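Local atomic coordinates of putative membrane anchored protein (Corynebacterium diphtheriae, PDB entry 3LSO), a protein that is of unknown function but is probably anchored in the bacterial membrane, displaying a string of beta-rich domains outside the cell. Residues Q228-H233 with T261-F266; D193-T198 with N273-G278; A364-V369 with S392-H397. All blocks are in the same frame, centred on the assembly; numbering follows the deposited sequence.

Interaction 1 (Q228-H233 with T261-F266); sequences QFFVNH and TITARF
Phe-230 and Thr-263 stand side by side on one face of an antiparallel pair of strands, their CB atoms 3.8 Å apart. With CG set beside its own backbone N (chi1 -66°), the Phe-230 ring swings along the neighbouring strand, where its edge meets Thr-263 O in plane and its CE2 lies 4.0 Å from Arg-265 CB. The guanidinium beyond is turned 71° against that ring and is drawn off to a salt bridge with Asp-277. On the reverse face, Phe-229 CE2 approaches Ala-264 CB at 4.1 Å, and Val-231 and Ile-262 run alongside each other, pointing the same way. Backbone bonds set the register: Gln-228 pairs with Arg-265, and Phe-230 N reaches Thr-263 O at 2.7 Å. Where the first strand ends, the Asn-232 carboxamide crosses Thr-261 at about a right angle, and its OD1 takes the Thr-261 N-H at 2.9 Å in a nearly straight bond (169°). A water joins His-233 N, Thr-261 O and Thr-263 OG1, while Glu-279 receives both the His-233 imidazole and the Thr-263 hydroxyl. Leu-461 touches Phe-230, whereas Phe-229, Ile-262 and Ala-264 pack on strand 208-214 of another sheet. Such packing of one face on a second sheet is that of a beta-sandwich, consistent with an immunoglobulin-like domain.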
loop_
_atom_site.group_PDB
_atom_site.type_symbol
_atom_site.label_atom_id
_atom_site.label_comp_id
_atom_site.label_asym_id
_atom_site.label_seq_id
_atom_site.Cartn_x
_atom_site.Cartn_y
_atom_site.Cartn_z
ATOM N N GLN B 228 -7.641 16.125 9.785
ATOM C CA GLN B 228 -6.824 16.390 10.951
ATOM C C GLN B 228 -5.530 15.609 10.859
ATOM O O GLN B 228 -5.543 14.380 10.743
ATOM C CB GLN B 228 -7.534 16.003 12.235
ATOM C CG GLN B 228 -6.689 16.293 13.465
ATOM C CD GLN B 228 -6.410 17.784 13.644
ATOM O OE1 GLN B 228 -5.331 18.280 13.298
ATOM N NE2 GLN B 228 -7.400 18.511 14.161
ATOM N N PHE B 229 -4.410 16.318 10.900
ATOM C CA PHE B 229 -3.117 15.660 10.875
ATOM C C PHE B 229 -2.641 15.419 12.290
ATOM O O PHE B 229 -3.072 16.101 13.228
ATOM C CB PHE B 229 -2.100 16.494 10.103
ATOM C CG PHE B 229 -2.351 16.516 8.625
ATOM C CD1 PHE B 229 -3.080 17.528 8.050
ATOM C CD2 PHE B 229 -1.869 15.505 7.815
ATOM C CE1 PHE B 229 -3.305 17.543 6.694
ATOM C CE2 PHE B 229 -2.087 15.521 6.473
ATOM C CZ PHE B 229 -2.811 16.544 5.908
ATOM N N PHE B 230 -1.771 14.432 12.445
ATOM C CA PHE B 230 -1.169 14.160 13.728
ATOM C C PHE B 230 0.302 13.901 13.529
ATOM O O PHE B 230 0.714 13.279 12.540
ATOM C CB PHE B 230 -1.780 12.924 14.356
ATOM C CG PHE B 230 -3.211 13.072 14.734
ATOM C CD1 PHE B 230 -3.568 13.317 16.048
ATOM C CD2 PHE B 230 -4.214 12.907 13.790
ATOM C CE1 PHE B 230 -4.908 13.420 16.418
ATOM C CE2 PHE B 230 -5.565 13.021 14.154
ATOM C CZ PHE B 230 -5.905 13.281 15.472
ATOM N N VAL B 231 1.094 14.376 14.476
ATOM C CA VAL B 231 2.501 14.053 14.520
ATOM C C VAL B 231 2.655 13.298 15.819
ATOM O O VAL B 231 2.160 13.745 16.857
ATOM C CB VAL B 231 3.400 15.306 14.503
ATOM C CG1 VAL B 231 4.834 14.903 14.646
ATOM C CG2 VAL B 231 3.238 16.061 13.214
ATOM N N ASN B 232 3.301 12.143 15.748
ATOM C CA ASN B 232 3.458 11.289 16.904
ATOM C C ASN B 232 2.221 11.230 17.776
ATOM O O ASN B 232 2.276 11.410 18.997
ATOM C CB ASN B 232 4.710 11.674 17.685
ATOM C CG ASN B 232 5.987 11.068 17.085
ATOM O OD1 ASN B 232 5.998 10.520 15.973
ATOM N ND2 ASN B 232 7.062 11.157 17.828
ATOM N N HIS B 233 1.103 10.976 17.099
ATOM C CA HIS B 233 -0.235 10.783 17.689
ATOM C C HIS B 233 -0.843 11.961 18.467
ATOM O O HIS B 233 -1.739 11.780 19.313
ATOM C CB HIS B 233 -0.323 9.465 18.474
ATOM C CG HIS B 233 -0.251 8.240 17.607
ATOM N ND1 HIS B 233 -0.196 6.961 18.124
ATOM C CD2 HIS B 233 -0.207 8.101 16.259
ATOM C CE1 HIS B 233 -0.138 6.089 17.135
ATOM N NE2 HIS B 233 -0.145 6.756 15.994
ATOM N N THR B 261 5.857 9.807 13.201
ATOM C CA THR B 261 4.665 9.122 12.715
ATOM C C THR B 261 3.635 10.167 12.336
ATOM O O THR B 261 3.177 10.936 13.175
ATOM C CB THR B 261 4.084 8.216 13.789
ATOM O OG1 THR B 261 4.994 7.140 14.051
ATOM C CG2 THR B 261 2.838 7.611 13.311
ATOM N N ILE B 262 3.301 10.214 11.058
ATOM C CA ILE B 262 2.304 11.141 10.579
ATOM C C ILE B 262 1.019 10.370 10.388
ATOM O O ILE B 262 1.010 9.268 9.804
ATOM C CB ILE B 262 2.724 11.791 9.254
ATOM C CG1 ILE B 262 4.170 12.304 9.332
ATOM C CG2 ILE B 262 1.773 12.912 8.867
ATOM C CD1 ILE B 262 4.424 13.321 10.458
ATOM N N THR B 263 -0.066 10.944 10.907
ATOM C CA THR B 263 -1.378 10.342 10.773
ATOM C C THR B 263 -2.312 11.374 10.183
ATOM O O THR B 263 -2.251 12.561 10.559
ATOM C CB THR B 263 -1.886 9.818 12.118
ATOM O OG1 THR B 263 -0.905 8.921 12.670
ATOM C CG2 THR B 263 -3.191 9.062 11.933
ATOM N N ALA B 264 -3.129 10.936 9.224
ATOM C CA ALA B 264 -4.151 11.777 8.604
ATOM C C ALA B 264 -5.492 11.150 8.897
ATOM O O ALA B 264 -5.653 9.919 8.772
ATOM C CB ALA B 264 -3.941 11.872 7.107
ATOM N N ARG B 265 -6.447 11.995 9.287
ATOM C CA ARG B 265 -7.764 11.546 9.714
ATOM C C ARG B 265 -8.824 12.413 9.066
ATOM O O ARG B 265 -8.772 13.640 9.160
ATOM C CB ARG B 265 -7.882 11.624 11.234
ATOM C CG ARG B 265 -9.308 11.529 11.729
ATOM C CD ARG B 265 -9.399 11.254 13.212
ATOM N NE ARG B 265 -8.989 9.891 13.512
ATOM C CZ ARG B 265 -8.811 9.417 14.739
ATOM N NH1 ARG B 265 -9.025 10.195 15.790
ATOM N NH2 ARG B 265 -8.420 8.163 14.918
ATOM N N PHE B 266 -9.784 11.771 8.405
ATOM C CA PHE B 266 -10.893 12.482 7.759
ATOM C C PHE B 266 -11.992 12.868 8.759
ATOM O O PHE B 266 -12.461 12.035 9.538
ATOM C CB PHE B 266 -11.461 11.671 6.585
ATOM C CG PHE B 266 -12.438 12.429 5.732
ATOM C CD1 PHE B 266 -12.012 13.473 4.914
ATOM C CD2 PHE B 266 -13.793 12.092 5.733
ATOM C CE1 PHE B 266 -12.925 14.181 4.110
ATOM C CE2 PHE B 266 -14.716 12.789 4.929
ATOM C CZ PHE B 266 -14.279 13.835 4.116
HETATM O O HOH W 1 0.698 10.706 14.357
#

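Interaction 2 (D193-T198 with N273-G278); sequences DGLTIT and NPAPDG
Leu-195 opens the contact with Ala-275, Pro-276 and Gly-278, just before strand 196-198 begins. Its CB points toward the 273-278 loop. A first torsion of -77°, with CG beside the backbone N and anti to the carbonyl carbon, sends the branch to that loop, where CD1 packs 4.2 Å from Ala-275 CB and 3.9 Å from Pro-276 O. The carbonyl of the same residue takes part as well, since Leu-195 O faces Gly-278 CA at 3.5 Å in a CA-H...O contact with 135° at the hydrogen. Gly-278, having no side chain, lets the two backbones approach to a CA-CA distance of 4.9 Å at Leu-195. Two residues on, Ile-197 again directs its CB toward the loop, and its CD1 packs 3.4 Å from Gly-278 O. Both Leu-195 and Ile-197 also rest on Ala-264, the residue whose backbone is hydrogen-bonded to Gly-278. The segments thus meet at the margin of the sandwich, where the backbones come as close as paired strands but no N-H...O bond joins them; cohesion comes from apolar packing and one CA-H...O contact, with the apolar ends of Leu-195 and Ile-197 turned toward Ala-264.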
loop_
_atom_site.group_PDB
_atom_site.type_symbol
_atom_site.label_atom_id
_atom_site.label_comp_id
_atom_site.label_asym_id
_atom_site.label_seq_id
_atom_site.Cartn_x
_atom_site.Cartn_y
_atom_site.Cartn_z
ATOM N N ASP B 193 -11.365 2.377 -0.312
ATOM C CA ASP B 193 -10.107 3.114 -0.154
ATOM C C ASP B 193 -10.156 4.153 0.968
ATOM O O ASP B 193 -11.211 4.722 1.253
ATOM C CB ASP B 193 -9.703 3.770 -1.480
ATOM C CG ASP B 193 -9.361 2.749 -2.559
ATOM O OD1 ASP B 193 -8.528 1.853 -2.297
ATOM O OD2 ASP B 193 -9.929 2.843 -3.672
ATOM N N GLY B 194 -9.002 4.372 1.604
ATOM C CA GLY B 194 -8.860 5.289 2.737
ATOM C C GLY B 194 -7.965 6.453 2.356
ATOM O O GLY B 194 -7.796 6.743 1.167
ATOM N N LEU B 195 -7.390 7.124 3.351
ATOM C CA LEU B 195 -6.515 8.242 3.079
ATOM C C LEU B 195 -5.117 7.754 2.847
ATOM O O LEU B 195 -4.652 6.855 3.539
ATOM C CB LEU B 195 -6.484 9.199 4.254
ATOM C CG LEU B 195 -7.669 10.139 4.452
ATOM C CD1 LEU B 195 -8.901 9.340 4.825
ATOM C CD2 LEU B 195 -7.358 11.160 5.537
ATOM N N THR B 196 -4.448 8.359 1.873
ATOM C CA THR B 196 -3.041 8.087 1.604
ATOM C C THR B 196 -2.267 9.383 1.836
ATOM O O THR B 196 -2.781 10.484 1.613
ATOM C CB THR B 196 -2.824 7.575 0.169
ATOM O OG1 THR B 196 -3.030 8.645 -0.761
ATOM C CG2 THR B 196 -3.795 6.421 -0.160
ATOM N N ILE B 197 -1.031 9.248 2.297
ATOM C CA ILE B 197 -0.259 10.399 2.743
ATOM C C ILE B 197 0.950 10.633 1.850
ATOM O O ILE B 197 1.586 9.688 1.384
ATOM C CB ILE B 197 0.202 10.217 4.189
ATOM C CG1 ILE B 197 -1.004 10.189 5.123
ATOM C CG2 ILE B 197 1.151 11.324 4.597
ATOM C CD1 ILE B 197 -0.655 10.388 6.576
ATOM N N THR B 198 1.261 11.896 1.606
ATOM C CA THR B 198 2.440 12.230 0.825
ATOM C C THR B 198 3.376 13.047 1.677
ATOM O O THR B 198 3.023 14.120 2.180
ATOM C CB THR B 198 2.084 12.959 -0.483
ATOM O OG1 THR B 198 1.269 12.090 -1.273
ATOM C CG2 THR B 198 3.351 13.323 -1.271
ATOM N N ASN B 273 -16.031 10.297 11.535
ATOM C CA ASN B 273 -14.807 9.738 10.945
ATOM C C ASN B 273 -15.128 8.447 10.204
ATOM O O ASN B 273 -14.888 7.366 10.728
ATOM C CB ASN B 273 -13.753 9.419 12.007
ATOM C CG ASN B 273 -13.390 10.611 12.877
ATOM O OD1 ASN B 273 -13.389 10.502 14.106
ATOM N ND2 ASN B 273 -13.048 11.742 12.251
ATOM N N PRO B 274 -15.668 8.546 8.977
ATOM C CA PRO B 274 -16.195 7.328 8.373
ATOM C C PRO B 274 -15.124 6.467 7.699
ATOM O O PRO B 274 -15.428 5.369 7.222
ATOM C CB PRO B 274 -17.191 7.866 7.342
ATOM C CG PRO B 274 -16.578 9.130 6.885
ATOM C CD PRO B 274 -15.828 9.708 8.081
ATOM N N ALA B 275 -13.888 6.959 7.667
ATOM C CA ALA B 275 -12.797 6.247 7.011
ATOM C C ALA B 275 -11.669 5.825 7.972
ATOM O O ALA B 275 -11.490 6.402 9.047
ATOM C CB ALA B 275 -12.251 7.071 5.855
ATOM N N PRO B 276 -10.923 4.780 7.601
ATOM C CA PRO B 276 -9.770 4.489 8.412
ATOM C C PRO B 276 -8.758 5.613 8.253
ATOM O O PRO B 276 -8.743 6.282 7.212
ATOM C CB PRO B 276 -9.239 3.204 7.786
ATOM C CG PRO B 276 -10.425 2.590 7.164
ATOM C CD PRO B 276 -11.141 3.738 6.585
ATOM N N ASP B 277 -7.945 5.822 9.290
ATOM C CA ASP B 277 -6.852 6.784 9.252
ATOM C C ASP B 277 -5.730 6.278 8.348
ATOM O O ASP B 277 -5.478 5.076 8.264
ATOM C CB ASP B 277 -6.269 6.998 10.658
ATOM C CG ASP B 277 -7.283 7.577 11.672
ATOM O OD1 ASP B 277 -8.090 8.482 11.322
ATOM O OD2 ASP B 277 -7.239 7.130 12.847
ATOM N N GLY B 278 -5.051 7.202 7.680
ATOM C CA GLY B 278 -3.810 6.874 6.979
ATOM C C GLY B 278 -2.587 7.230 7.809
ATOM O O GLY B 278 -2.568 8.287 8.421
#

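Interaction 3 (A364-V369 with S392-H397); sequences ATTGSV and SYRGFH
Gly-395 O is gripped by two consecutive amides across the strand pair. Thr-365 N donates to it at 3.1 Å, almost straight (177° at the hydrogen) and on a lone pair, while Ala-364 N, at 2.9 Å, lies almost in line with the C=O bond but has its own N-H bent away from straight (134°). With Ala-364 and Thr-365 both facing the single residue Gly-395, the pair of strands contains a classic beta bulge. The return bond, Gly-395 N to Thr-365 O, measures 2.8 Å. Immediately after it the chain reverses through a type II' turn from Thr-366 to Val-369, with Gly-367 at positive phi, so strand 361-366 is the middle of a small antiparallel arrangement between strands 369-370 and 394-398. Tyr-393 O is a second doubly held carbonyl: Gly-367 N donates a hydrogen bond to it at 3.0 Å, tilted modestly from the carbonyl plane, while Arg-394 NH1 donates from the other side, well above the plane and not on a lone pair. The same NH1 also bonds Glu-391 O, which helps fix the guanidinium. Over one face of that group lies Thr-366 CG2, 3.7 Å from Arg-394 CZ and offset toward the rim. The opposite side of the ribbon carries Thr-365, whose CG2 meets the Tyr-393 ring in plane at its edge. Glu-339 bonds both the Thr-365 and the Tyr-393 hydroxyls, one through each carboxylate oxygen.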
loop_
_atom_site.group_PDB
_atom_site.type_symbol
_atom_site.label_atom_id
_atom_site.label_comp_id
_atom_site.label_asym_id
_atom_site.label_seq_id
_atom_site.Cartn_x
_atom_site.Cartn_y
_atom_site.Cartn_z
ATOM N N ALA B 364 47.175 12.013 9.057
ATOM C CA ALA B 364 47.660 13.376 9.007
ATOM C C ALA B 364 46.774 14.366 9.746
ATOM O O ALA B 364 47.280 15.310 10.329
ATOM C CB ALA B 364 47.800 13.800 7.578
ATOM N N THR B 365 45.460 14.185 9.677
ATOM C CA THR B 365 44.542 15.146 10.276
ATOM C C THR B 365 43.777 14.629 11.515
ATOM O O THR B 365 43.148 13.534 11.489
ATOM C CB THR B 365 43.577 15.615 9.251
ATOM O OG1 THR B 365 44.320 16.323 8.277
ATOM C CG2 THR B 365 42.593 16.574 9.855
ATOM N N THR B 366 43.844 15.408 12.592
ATOM C CA THR B 366 43.131 15.090 13.790
ATOM C C THR B 366 42.253 16.297 14.049
ATOM O O THR B 366 42.755 17.421 14.132
ATOM C CB THR B 366 44.105 14.909 14.955
ATOM O OG1 THR B 366 45.104 13.933 14.603
ATOM C CG2 THR B 366 43.355 14.507 16.215
ATOM N N GLY B 367 40.950 16.075 14.187
ATOM C CA GLY B 367 40.018 17.178 14.264
ATOM C C GLY B 367 40.074 17.886 12.933
ATOM O O GLY B 367 39.844 17.290 11.891
ATOM N N SER B 368 40.393 19.162 12.931
ATOM C CA SER B 368 40.478 19.864 11.655
ATOM C C SER B 368 41.895 20.353 11.449
ATOM O O SER B 368 42.162 21.143 10.553
ATOM C CB SER B 368 39.526 21.036 11.660
ATOM O OG SER B 368 39.923 21.905 12.670
ATOM N N VAL B 369 42.789 19.852 12.289
ATOM C CA VAL B 369 44.172 20.242 12.321
ATOM C C VAL B 369 45.033 19.219 11.605
ATOM O O VAL B 369 45.005 18.029 11.957
ATOM C CB VAL B 369 44.612 20.403 13.781
ATOM C CG1 VAL B 369 46.146 20.667 13.913
ATOM C CG2 VAL B 369 43.771 21.520 14.418
ATOM N N SER B 392 36.161 14.108 16.460
ATOM C CA SER B 392 36.164 12.682 16.185
ATOM C C SER B 392 36.904 12.325 14.896
ATOM O O SER B 392 37.272 11.186 14.686
ATOM C CB SER B 392 34.734 12.177 16.081
ATOM O OG SER B 392 34.067 12.731 14.949
ATOM N N TYR B 393 37.096 13.290 14.013
ATOM C CA TYR B 393 37.593 12.993 12.689
ATOM C C TYR B 393 39.064 12.688 12.745
ATOM O O TYR B 393 39.817 13.390 13.464
ATOM C CB TYR B 393 37.393 14.201 11.804
ATOM C CG TYR B 393 37.894 14.041 10.405
ATOM C CD1 TYR B 393 37.102 13.424 9.437
ATOM C CD2 TYR B 393 39.141 14.546 10.030
ATOM C CE1 TYR B 393 37.543 13.303 8.129
ATOM C CE2 TYR B 393 39.596 14.420 8.725
ATOM C CZ TYR B 393 38.788 13.804 7.781
ATOM O OH TYR B 393 39.209 13.677 6.488
ATOM N N ARG B 394 39.466 11.668 11.987
ATOM C CA ARG B 394 40.852 11.332 11.806
ATOM C C ARG B 394 41.001 11.063 10.337
ATOM O O ARG B 394 40.380 10.120 9.824
ATOM C CB ARG B 394 41.216 10.067 12.559
ATOM C CG ARG B 394 41.028 10.135 14.075
ATOM C CD ARG B 394 42.028 11.060 14.716
ATOM N NE ARG B 394 41.916 11.003 16.154
ATOM C CZ ARG B 394 41.031 11.689 16.871
ATOM N NH1 ARG B 394 40.146 12.502 16.278
ATOM N NH2 ARG B 394 41.032 11.544 18.193
ATOM N N GLY B 395 41.831 11.877 9.662
ATOM C CA GLY B 395 42.008 11.795 8.212
ATOM C C GLY B 395 43.334 11.216 7.746
ATOM O O GLY B 395 44.410 11.635 8.185
ATOM N N PHE B 396 43.245 10.290 6.808
ATOM C CA PHE B 396 44.359 9.438 6.421
ATOM C C PHE B 396 44.801 9.700 5.010
ATOM O O PHE B 396 43.969 9.937 4.134
ATOM C CB PHE B 396 43.895 7.992 6.502
ATOM C CG PHE B 396 43.596 7.529 7.906
ATOM C CD1 PHE B 396 44.584 6.879 8.667
ATOM C CD2 PHE B 396 42.320 7.717 8.460
ATOM C CE1 PHE B 396 44.305 6.431 9.967
ATOM C CE2 PHE B 396 42.024 7.271 9.749
ATOM C CZ PHE B 396 43.020 6.615 10.515
ATOM N N HIS B 397 46.101 9.653 4.771
ATOM C CA HIS B 397 46.633 9.867 3.444
ATOM C C HIS B 397 47.411 8.641 3.024
ATOM O O HIS B 397 48.162 8.081 3.803
ATOM C CB HIS B 397 47.595 11.043 3.452
ATOM C CG HIS B 397 46.943 12.381 3.586
ATOM N ND1 HIS B 397 46.320 12.780 4.744
ATOM C CD2 HIS B 397 46.869 13.433 2.738
ATOM C CE1 HIS B 397 45.865 14.009 4.595
ATOM N NE2 HIS B 397 46.190 14.430 3.389
#

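Overall arrangement
Interactions 1 and 2 belong to one beta-sandwich domain, their centres 10 Å apart. Along the chain, 228-233 and 261-266 both fall between the two segments of interaction 2, and the contacts meet directly: Ile-197 packs on Ala-264, and Asp-277 forms a salt bridge with Arg-265. Interaction 1 joins strands 226-231 and 258-267, neighbours in the five-stranded sheet, while interaction 2 spans from that sheet to the three-stranded one. Interaction 3 comes later in sequence, in a different group of strands, with its centre 44 Å from that of interaction 1 and nearest atoms about 27 Å away. The spacing fits an elongated molecule of successive all-beta domains.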